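Local coordinates for protein type II toxin-antitoxin system RelE/ParE family toxin (Pyrococcus horikoshii, PDB 1WMI) that probably acts as the toxin of a RelE/ParE-type toxin-antitoxin pair, inhibiting translation by promoting mRNA cleavage on the ribosome unless held inactive by its antitoxin, at residues M1-K9 / R30-V38; R60-Y68 / I79-R87. All coordinates share one frame; numbering follows the deposited sequence.

Contact 1: residues M1-K9 / R30-V38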
loop_
_atom_site.group_PDB
_atom_site.type_symbol
_atom_site.label_atom_id
_atom_site.label_comp_id
_atom_site.label_asym_id
_atom_site.label_seq_id
_atom_site.Cartn_x
_atom_site.Cartn_y
_atom_site.Cartn_z
ATOM N N MET A 1 17.659 13.104 -13.862
ATOM C CA MET A 1 18.631 11.981 -13.975
ATOM C C MET A 1 19.067 11.504 -12.600
ATOM O O MET A 1 19.729 10.473 -12.491
ATOM C CB MET A 1 19.882 12.422 -14.740
ATOM C CG MET A 1 20.761 13.414 -13.977
ATOM S SD MET A 1 22.459 13.520 -14.602
ATOM C CE MET A 1 22.351 14.916 -15.727
ATOM N N THR A 2 18.707 12.264 -11.563
ATOM C CA THR A 2 19.074 11.951 -10.177
ATOM C C THR A 2 19.545 10.511 -9.947
ATOM O O THR A 2 20.660 10.288 -9.488
ATOM C CB THR A 2 17.903 12.216 -9.195
ATOM O OG1 THR A 2 17.301 13.483 -9.477
ATOM C CG2 THR A 2 18.414 12.233 -7.761
ATOM N N TYR A 3 18.691 9.543 -10.264
ATOM C CA TYR A 3 19.018 8.130 -10.073
ATOM C C TYR A 3 19.114 7.373 -11.393
ATOM O O TYR A 3 18.363 7.631 -12.325
ATOM C CB TYR A 3 17.950 7.450 -9.205
ATOM C CG TYR A 3 17.851 7.972 -7.788
ATOM C CD1 TYR A 3 18.598 7.401 -6.756
ATOM C CD2 TYR A 3 17.038 9.055 -7.488
ATOM C CE1 TYR A 3 18.530 7.901 -5.456
ATOM C CE2 TYR A 3 16.962 9.562 -6.202
ATOM C CZ TYR A 3 17.713 8.984 -5.192
ATOM O OH TYR A 3 17.624 9.500 -3.926
ATOM N N ARG A 4 20.038 6.425 -11.463
ATOM C CA ARG A 4 20.196 5.619 -12.661
ATOM C C ARG A 4 19.310 4.387 -12.459
ATOM O O ARG A 4 19.417 3.697 -11.438
ATOM C CB ARG A 4 21.660 5.219 -12.826
ATOM C CG ARG A 4 22.059 4.860 -14.244
ATOM C CD ARG A 4 23.560 5.084 -14.444
ATOM N NE ARG A 4 23.997 4.896 -15.828
ATOM C CZ ARG A 4 24.192 3.713 -16.401
ATOM N NH1 ARG A 4 24.590 3.648 -17.668
ATOM N NH2 ARG A 4 23.998 2.597 -15.710
ATOM N N VAL A 5 18.417 4.134 -13.416
ATOM C CA VAL A 5 17.506 3.000 -13.327
ATOM C C VAL A 5 17.918 1.856 -14.239
ATOM O O VAL A 5 18.162 2.051 -15.437
ATOM C CB VAL A 5 16.056 3.411 -13.697
ATOM C CG1 VAL A 5 15.117 2.230 -13.523
ATOM C CG2 VAL A 5 15.605 4.569 -12.825
ATOM N N LYS A 6 17.989 0.660 -13.666
ATOM C CA LYS A 6 18.360 -0.531 -14.422
ATOM C C LYS A 6 17.261 -1.588 -14.317
ATOM O O LYS A 6 16.537 -1.674 -13.320
ATOM C CB LYS A 6 19.694 -1.098 -13.913
ATOM C CG LYS A 6 20.890 -0.185 -14.173
ATOM C CD LYS A 6 22.118 -0.614 -13.371
ATOM C CE LYS A 6 22.719 -1.938 -13.851
ATOM N NZ LYS A 6 23.697 -1.786 -14.974
ATOM N N ILE A 7 17.141 -2.387 -15.365
ATOM C CA ILE A 7 16.132 -3.425 -15.415
ATOM C C ILE A 7 16.807 -4.764 -15.634
ATOM O O ILE A 7 17.721 -4.881 -16.450
ATOM C CB ILE A 7 15.145 -3.160 -16.562
ATOM C CG1 ILE A 7 14.679 -1.704 -16.502
ATOM C CG2 ILE A 7 13.961 -4.096 -16.452
ATOM C CD1 ILE A 7 13.673 -1.343 -17.548
ATOM N N HIS A 8 16.362 -5.774 -14.892
ATOM C CA HIS A 8 16.936 -7.098 -15.034
ATOM C C HIS A 8 16.440 -7.672 -16.351
ATOM O O HIS A 8 15.299 -7.437 -16.749
ATOM C CB HIS A 8 16.532 -7.999 -13.867
ATOM C CG HIS A 8 17.223 -9.328 -13.875
ATOM N ND1 HIS A 8 17.021 -10.259 -14.866
ATOM C CD2 HIS A 8 18.140 -9.860 -13.035
ATOM C CE1 HIS A 8 17.789 -11.313 -14.639
ATOM N NE2 HIS A 8 18.476 -11.094 -13.535
ATOM N N LYS A 9 17.315 -8.416 -17.018
ATOM C CA LYS A 9 17.033 -9.031 -18.313
ATOM C C LYS A 9 15.688 -9.741 -18.395
ATOM O O LYS A 9 14.936 -9.537 -19.351
ATOM C CB LYS A 9 18.138 -10.029 -18.661
ATOM C CG LYS A 9 18.634 -9.965 -20.099
ATOM C CD LYS A 9 19.516 -8.747 -20.347
ATOM C CE LYS A 9 20.546 -9.054 -21.436
ATOM N NZ LYS A 9 21.369 -7.874 -21.817
ATOM N N ARG A 30 9.389 4.481 -14.630
ATOM C CA ARG A 30 10.838 4.621 -14.787
ATOM C C ARG A 30 11.240 6.099 -14.753
ATOM O O ARG A 30 12.209 6.478 -14.096
ATOM C CB ARG A 30 11.301 4.030 -16.120
ATOM C CG ARG A 30 12.757 4.346 -16.447
ATOM C CD ARG A 30 13.032 4.344 -17.952
ATOM N NE ARG A 30 12.218 5.336 -18.648
ATOM C CZ ARG A 30 12.178 5.501 -19.968
ATOM N NH1 ARG A 30 11.394 6.436 -20.482
ATOM N NH2 ARG A 30 12.913 4.739 -20.773
ATOM N N ASP A 31 10.498 6.929 -15.477
ATOM C CA ASP A 31 10.799 8.359 -15.529
ATOM C C ASP A 31 10.697 8.996 -14.140
ATOM O O ASP A 31 11.520 9.829 -13.761
ATOM C CB ASP A 31 9.845 9.062 -16.506
ATOM C CG ASP A 31 10.156 8.741 -17.963
ATOM O OD1 ASP A 31 9.340 9.094 -18.840
ATOM O OD2 ASP A 31 11.219 8.147 -18.237
ATOM N N ILE A 32 9.684 8.599 -13.377
ATOM C CA ILE A 32 9.504 9.143 -12.038
ATOM C C ILE A 32 10.569 8.619 -11.076
ATOM O O ILE A 32 11.089 9.358 -10.237
ATOM C CB ILE A 32 8.094 8.817 -11.505
ATOM C CG1 ILE A 32 7.060 9.602 -12.321
ATOM C CG2 ILE A 32 8.007 9.148 -10.028
ATOM C CD1 ILE A 32 5.629 9.264 -12.033
ATOM N N LEU A 33 10.900 7.345 -11.207
ATOM C CA LEU A 33 11.908 6.710 -10.358
ATOM C C LEU A 33 13.262 7.440 -10.398
ATOM O O LEU A 33 13.982 7.502 -9.391
ATOM C CB LEU A 33 12.079 5.253 -10.803
ATOM C CG LEU A 33 11.636 4.127 -9.862
ATOM C CD1 LEU A 33 10.352 4.494 -9.130
ATOM C CD2 LEU A 33 11.473 2.857 -10.678
ATOM N N GLU A 34 13.604 7.994 -11.559
ATOM C CA GLU A 34 14.868 8.705 -11.709
ATOM C C GLU A 34 14.948 9.975 -10.864
ATOM O O GLU A 34 16.037 10.457 -10.568
ATOM C CB GLU A 34 15.121 9.025 -13.185
ATOM C CG GLU A 34 15.394 7.769 -14.003
ATOM C CD GLU A 34 15.443 8.025 -15.496
ATOM O OE1 GLU A 34 15.650 7.056 -16.255
ATOM O OE2 GLU A 34 15.273 9.185 -15.916
ATOM N N TYR A 35 13.799 10.516 -10.475
ATOM C CA TYR A 35 13.775 11.703 -9.632
ATOM C C TYR A 35 13.403 11.355 -8.199
ATOM O O TYR A 35 13.995 11.868 -7.250
ATOM C CB TYR A 35 12.765 12.723 -10.161
ATOM C CG TYR A 35 13.194 13.421 -11.421
ATOM C CD1 TYR A 35 14.351 14.188 -11.455
ATOM C CD2 TYR A 35 12.418 13.346 -12.574
ATOM C CE1 TYR A 35 14.725 14.876 -12.612
ATOM C CE2 TYR A 35 12.779 14.023 -13.729
ATOM C CZ TYR A 35 13.931 14.788 -13.743
ATOM O OH TYR A 35 14.279 15.468 -14.889
ATOM N N GLU A 36 12.409 10.482 -8.062
ATOM C CA GLU A 36 11.891 10.064 -6.767
ATOM C C GLU A 36 11.990 8.547 -6.635
ATOM O O GLU A 36 11.252 7.815 -7.281
ATOM C CB GLU A 36 10.427 10.501 -6.657
ATOM C CG GLU A 36 9.819 10.320 -5.282
ATOM C CD GLU A 36 10.272 11.399 -4.319
ATOM O OE1 GLU A 36 10.170 11.189 -3.090
ATOM O OE2 GLU A 36 10.726 12.467 -4.799
ATOM N N PRO A 37 12.909 8.053 -5.797
ATOM C CA PRO A 37 13.098 6.611 -5.592
ATOM C C PRO A 37 11.909 5.878 -4.953
ATOM O O PRO A 37 11.687 4.692 -5.211
ATOM C CB PRO A 37 14.352 6.558 -4.728
ATOM C CG PRO A 37 14.238 7.815 -3.920
ATOM C CD PRO A 37 13.861 8.823 -4.980
ATOM N N VAL A 38 11.155 6.580 -4.116
ATOM C CA VAL A 38 9.992 5.984 -3.473
ATOM C C VAL A 38 8.753 6.856 -3.664
ATOM O O VAL A 38 8.375 7.620 -2.779
ATOM C CB VAL A 38 10.220 5.763 -1.950
ATOM C CG1 VAL A 38 9.053 4.963 -1.365
ATOM C CG2 VAL A 38 11.538 5.029 -1.711
HETATM O O HOH W 1 18.357 5.636 -15.821
#
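The backbones of Y3 and E34 come within 4.5 Å at their CA atoms, and one hydrogen bond joins them, from Y3 N to E34 O at 2.8 Å. It ties the lead-in to strand 4-8, outermost within this chain, to the C-terminal end of helix 20-33, in the α/β fold of RelE/ParE toxins, where helices pack on one face of a sheet. The N-H...O angle is bent to 155°.

The Y3 side chain leaves with CG anti to the carbonyl carbon (chi1 -64°), which brings the ring across P37: CE2 meets P37 CD at 3.4 Å, while P37 CB lies over one face, offset toward the rim. A proline suits this place, since its rigid ring gives the tyrosine a compact apolar surface. The hydroxyl of Y3 reaches beyond the contact to a polar side chain on the chain of another protein, and T2 OG1 likewise bonds to charged side chains there. Y35, at the margin, brings CD1 to 3.6 Å from T2 OG1.

Further along the strand, V5 CG2 meets E34 CG at 3.4 Å, the two side chains at about a right angle, and L33 CB at 4.1 Å. Valine is at ease in an extended strand, and with CG1 anti to the backbone N it is CG2 that meets E34. While the E34 methylenes pack, the extended chain carries the carboxylate to a water, which accepts from V5 N at 2.8 Å and donates to E34 OE1 at 3.1 Å.

Contact 2: residues R60-Y68 / I79-R87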
loop_
_atom_site.group_PDB
_atom_site.type_symbol
_atom_site.label_atom_id
_atom_site.label_comp_id
_atom_site.label_asym_id
_atom_site.label_seq_id
_atom_site.Cartn_x
_atom_site.Cartn_y
_atom_site.Cartn_z
ATOM N N ARG A 60 3.006 -0.755 -7.106
ATOM C CA ARG A 60 1.812 -1.262 -7.756
ATOM C C ARG A 60 1.510 -0.387 -8.978
ATOM O O ARG A 60 1.320 0.831 -8.866
ATOM C CB ARG A 60 0.642 -1.263 -6.758
ATOM C CG ARG A 60 -0.603 -1.988 -7.244
ATOM C CD ARG A 60 -1.658 -2.097 -6.149
ATOM N NE ARG A 60 -1.276 -3.036 -5.096
ATOM C CZ ARG A 60 -1.147 -4.351 -5.269
ATOM N NH1 ARG A 60 -0.800 -5.124 -4.247
ATOM N NH2 ARG A 60 -1.369 -4.899 -6.460
ATOM N N LEU A 61 1.501 -1.007 -10.155
ATOM C CA LEU A 61 1.219 -0.271 -11.376
ATOM C C LEU A 61 -0.187 -0.561 -11.888
ATOM O O LEU A 61 -0.552 -0.161 -12.990
ATOM C CB LEU A 61 2.259 -0.607 -12.449
ATOM C CG LEU A 61 3.574 0.185 -12.393
ATOM C CD1 LEU A 61 4.308 -0.081 -11.085
ATOM C CD2 LEU A 61 4.439 -0.198 -13.574
ATOM N N GLY A 62 -0.980 -1.248 -11.073
ATOM C CA GLY A 62 -2.337 -1.579 -11.473
ATOM C C GLY A 62 -2.530 -3.077 -11.626
ATOM O O GLY A 62 -2.662 -3.798 -10.634
ATOM N N ASP A 63 -2.527 -3.548 -12.869
ATOM C CA ASP A 63 -2.712 -4.967 -13.149
ATOM C C ASP A 63 -1.552 -5.839 -12.685
ATOM O O ASP A 63 -1.644 -7.070 -12.707
ATOM C CB ASP A 63 -2.950 -5.191 -14.644
ATOM C CG ASP A 63 -4.186 -4.470 -15.152
ATOM O OD1 ASP A 63 -4.465 -4.532 -16.366
ATOM O OD2 ASP A 63 -4.879 -3.837 -14.340
ATOM N N TYR A 64 -0.462 -5.211 -12.260
ATOM C CA TYR A 64 0.691 -5.967 -11.798
ATOM C C TYR A 64 1.525 -5.174 -10.802
ATOM O O TYR A 64 1.285 -3.990 -10.581
ATOM C CB TYR A 64 1.549 -6.403 -12.992
ATOM C CG TYR A 64 2.172 -5.265 -13.765
ATOM C CD1 TYR A 64 3.493 -4.873 -13.530
ATOM C CD2 TYR A 64 1.439 -4.571 -14.734
ATOM C CE1 TYR A 64 4.071 -3.813 -14.241
ATOM C CE2 TYR A 64 2.006 -3.511 -15.446
ATOM C CZ TYR A 64 3.321 -3.138 -15.195
ATOM O OH TYR A 64 3.873 -2.081 -15.887
ATOM N N ARG A 65 2.495 -5.847 -10.196
ATOM C CA ARG A 65 3.376 -5.228 -9.213
ATOM C C ARG A 65 4.842 -5.365 -9.617
ATOM O O ARG A 65 5.238 -6.364 -10.227
ATOM C CB ARG A 65 3.171 -5.883 -7.846
ATOM C CG ARG A 65 1.797 -5.648 -7.232
ATOM C CD ARG A 65 1.581 -6.557 -6.035
ATOM N NE ARG A 65 1.465 -7.951 -6.449
ATOM C CZ ARG A 65 1.682 -8.993 -5.653
ATOM N NH1 ARG A 65 1.546 -10.227 -6.126
ATOM N NH2 ARG A 65 2.049 -8.803 -4.393
ATOM N N VAL A 66 5.644 -4.358 -9.287
ATOM C CA VAL A 66 7.060 -4.412 -9.605
ATOM C C VAL A 66 7.861 -4.281 -8.319
ATOM O O VAL A 66 7.557 -3.434 -7.472
ATOM C CB VAL A 66 7.483 -3.280 -10.588
ATOM C CG1 VAL A 66 6.606 -3.297 -11.830
ATOM C CG2 VAL A 66 7.393 -1.939 -9.906
ATOM N N ILE A 67 8.865 -5.139 -8.163
ATOM C CA ILE A 67 9.738 -5.103 -6.996
ATOM C C ILE A 67 11.106 -4.594 -7.437
ATOM O O ILE A 67 11.660 -5.055 -8.434
ATOM C CB ILE A 67 9.891 -6.496 -6.349
ATOM C CG1 ILE A 67 8.523 -7.009 -5.901
ATOM C CG2 ILE A 67 10.812 -6.408 -5.141
ATOM C CD1 ILE A 67 8.587 -8.284 -5.053
ATOM N N TYR A 68 11.649 -3.641 -6.690
ATOM C CA TYR A 68 12.928 -3.047 -7.047
ATOM C C TYR A 68 13.768 -2.692 -5.839
ATOM O O TYR A 68 13.278 -2.673 -4.712
ATOM C CB TYR A 68 12.695 -1.791 -7.896
ATOM C CG TYR A 68 12.001 -0.644 -7.183
ATOM C CD1 TYR A 68 12.732 0.380 -6.592
ATOM C CD2 TYR A 68 10.609 -0.564 -7.146
ATOM C CE1 TYR A 68 12.099 1.464 -5.985
ATOM C CE2 TYR A 68 9.965 0.514 -6.544
ATOM C CZ TYR A 68 10.718 1.527 -5.967
ATOM O OH TYR A 68 10.091 2.605 -5.388
ATOM N N ILE A 79 15.173 -2.693 -11.152
ATOM C CA ILE A 79 13.868 -3.320 -11.246
ATOM C C ILE A 79 14.190 -4.809 -11.183
ATOM O O ILE A 79 14.729 -5.372 -12.130
ATOM C CB ILE A 79 13.177 -2.995 -12.594
ATOM C CG1 ILE A 79 13.119 -1.474 -12.805
ATOM C CG2 ILE A 79 11.783 -3.623 -12.635
ATOM C CD1 ILE A 79 12.318 -0.717 -11.773
ATOM N N LEU A 80 13.885 -5.433 -10.054
ATOM C CA LEU A 80 14.166 -6.849 -9.866
ATOM C C LEU A 80 13.196 -7.809 -10.552
ATOM O O LEU A 80 13.628 -8.691 -11.295
ATOM C CB LEU A 80 14.253 -7.173 -8.373
ATOM C CG LEU A 80 15.481 -6.613 -7.639
ATOM C CD1 LEU A 80 16.740 -6.839 -8.475
ATOM C CD2 LEU A 80 15.303 -5.143 -7.394
ATOM N N LYS A 81 11.896 -7.661 -10.306
ATOM C CA LYS A 81 10.927 -8.554 -10.936
ATOM C C LYS A 81 9.494 -8.039 -10.925
ATOM O O LYS A 81 9.182 -7.034 -10.287
ATOM C CB LYS A 81 10.959 -9.934 -10.270
ATOM C CG LYS A 81 10.379 -9.951 -8.870
ATOM C CD LYS A 81 10.207 -11.365 -8.356
ATOM C CE LYS A 81 9.197 -12.145 -9.183
ATOM N NZ LYS A 81 8.977 -13.508 -8.603
ATOM N N LEU A 82 8.630 -8.747 -11.652
ATOM C CA LEU A 82 7.219 -8.394 -11.757
ATOM C C LEU A 82 6.390 -9.456 -11.068
ATOM O O LEU A 82 6.840 -10.590 -10.906
ATOM C CB LEU A 82 6.795 -8.317 -13.220
ATOM C CG LEU A 82 7.638 -7.447 -14.147
ATOM C CD1 LEU A 82 7.032 -7.462 -15.544
ATOM C CD2 LEU A 82 7.701 -6.028 -13.599
ATOM N N LYS A 83 5.180 -9.080 -10.667
ATOM C CA LYS A 83 4.254 -9.993 -10.009
ATOM C C LYS A 83 2.807 -9.678 -10.406
ATOM O O LYS A 83 2.488 -8.550 -10.798
ATOM C CB LYS A 83 4.413 -9.912 -8.487
ATOM C CG LYS A 83 5.746 -10.449 -7.976
ATOM C CD LYS A 83 5.843 -10.319 -6.462
ATOM C CE LYS A 83 5.319 -11.551 -5.726
ATOM N NZ LYS A 83 6.330 -12.644 -5.689
ATOM N N PRO A 84 1.916 -10.683 -10.317
ATOM C CA PRO A 84 0.499 -10.529 -10.664
ATOM C C PRO A 84 -0.177 -9.448 -9.832
ATOM O O PRO A 84 0.439 -8.863 -8.946
ATOM C CB PRO A 84 -0.080 -11.913 -10.370
ATOM C CG PRO A 84 1.065 -12.816 -10.614
ATOM C CD PRO A 84 2.205 -12.080 -9.952
ATOM N N ARG A 85 -1.449 -9.198 -10.127
ATOM C CA ARG A 85 -2.259 -8.205 -9.424
ATOM C C ARG A 85 -2.077 -8.422 -7.929
ATOM O O ARG A 85 -2.032 -7.473 -7.131
ATOM C CB ARG A 85 -3.738 -8.424 -9.749
ATOM C CG ARG A 85 -4.563 -7.162 -9.894
ATOM C CD ARG A 85 -4.402 -6.599 -11.287
ATOM N NE ARG A 85 -5.581 -6.786 -12.133
ATOM C CZ ARG A 85 -6.290 -5.784 -12.644
ATOM N NH1 ARG A 85 -5.940 -4.531 -12.391
ATOM N NH2 ARG A 85 -7.343 -6.031 -13.409
ATOM N N GLY A 86 -1.958 -9.703 -7.591
ATOM C CA GLY A 86 -1.838 -10.164 -6.223
ATOM C C GLY A 86 -3.106 -10.975 -6.188
ATOM O O GLY A 86 -4.203 -10.413 -6.070
ATOM N N ARG A 87 -2.955 -12.288 -6.336
ATOM C CA ARG A 87 -4.087 -13.203 -6.397
ATOM C C ARG A 87 -5.174 -13.079 -5.341
ATOM O O ARG A 87 -5.816 -14.064 -5.022
ATOM C CB ARG A 87 -3.595 -14.653 -6.448
ATOM C CG ARG A 87 -2.090 -14.794 -6.558
ATOM C CD ARG A 87 -1.673 -15.691 -7.726
ATOM N NE ARG A 87 -0.285 -16.138 -7.597
ATOM C CZ ARG A 87 0.383 -16.828 -8.519
ATOM N NH1 ARG A 87 -0.195 -17.167 -9.666
ATOM N NH2 ARG A 87 1.640 -17.186 -8.285
#
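R65 pairs with K83, V66 with L82, I67 with K81 and, past the bulge, Y68 with I79 across two antiparallel strands whose axes approach to 4.5 Å. Two backbone bonds close the R65-K83 pair. Between I67 and Y68 the register slips by one: I67 O accepts from both L80 N, at 2.8 Å, and K81 N, at 3.2 Å, so that L80 and K81 face one residue in a classic beta bulge.

Side-chain bonds to backbone carbonyls secure the end where strand 76-83 runs into P84 and R85. R65 NE gives a nearly straight bond to P84 O, 2.8 Å long with N-H...O at 164°; the acceptor lies in the guanidinium plane, and NH1 adds a weak bond to the same oxygen. K83 CB lies over one face of this group and G86 CA over the opposite one, though G86 is poorly ordered. Arginine is apt here, because NH1 and NH2 also form salt bridges with acidic side chains on the chain of another protein, and K83 NZ forms one too. R60 NH2 donates to R85 O at 2.7 Å, in the carbonyl plane, and R60 NH1 holds D44 of the second subunit.

Apolar contacts divide between the faces. V66 CG1, anti to its carbonyl carbon (chi1 -54°), presses tightly on L82 CD2 at 3.4 Å, on the side where V66 also touches F29 of helix 20-33 and L82 helix 9-15. On the face of R65 and K83, I67 CD1 meets K83 CD at 3.7 Å; apolar and basic groups together suit a surface bound by the partner protein. The whole is a bulged antiparallel beta hairpin, strands 65-71 and 76-83, in the sheet of the RelE/ParE fold.

Overall arrangement
Contact 1 closes along the chain before contact 2 opens, and their centres lie about 16 Å apart on opposite sides of the chain's centre. One sheet unites them: strand 4-8 runs parallel beside strand 76-83, and K6 O lies 2.8 Å from I79 N in a probable hydrogen bond. A second probable bond links P37 O to Y68 OH at 2.6 Å, fastening the loop after the helix to the hairpin. Under the helix end, L33 CD2 packs on I79 CD1 at 3.8 Å. Both contacts also meet the chain of another protein, probably the antitoxin: K6, I7 and H8 pair with its strand, while R65 and K83 reach its acidic side chains.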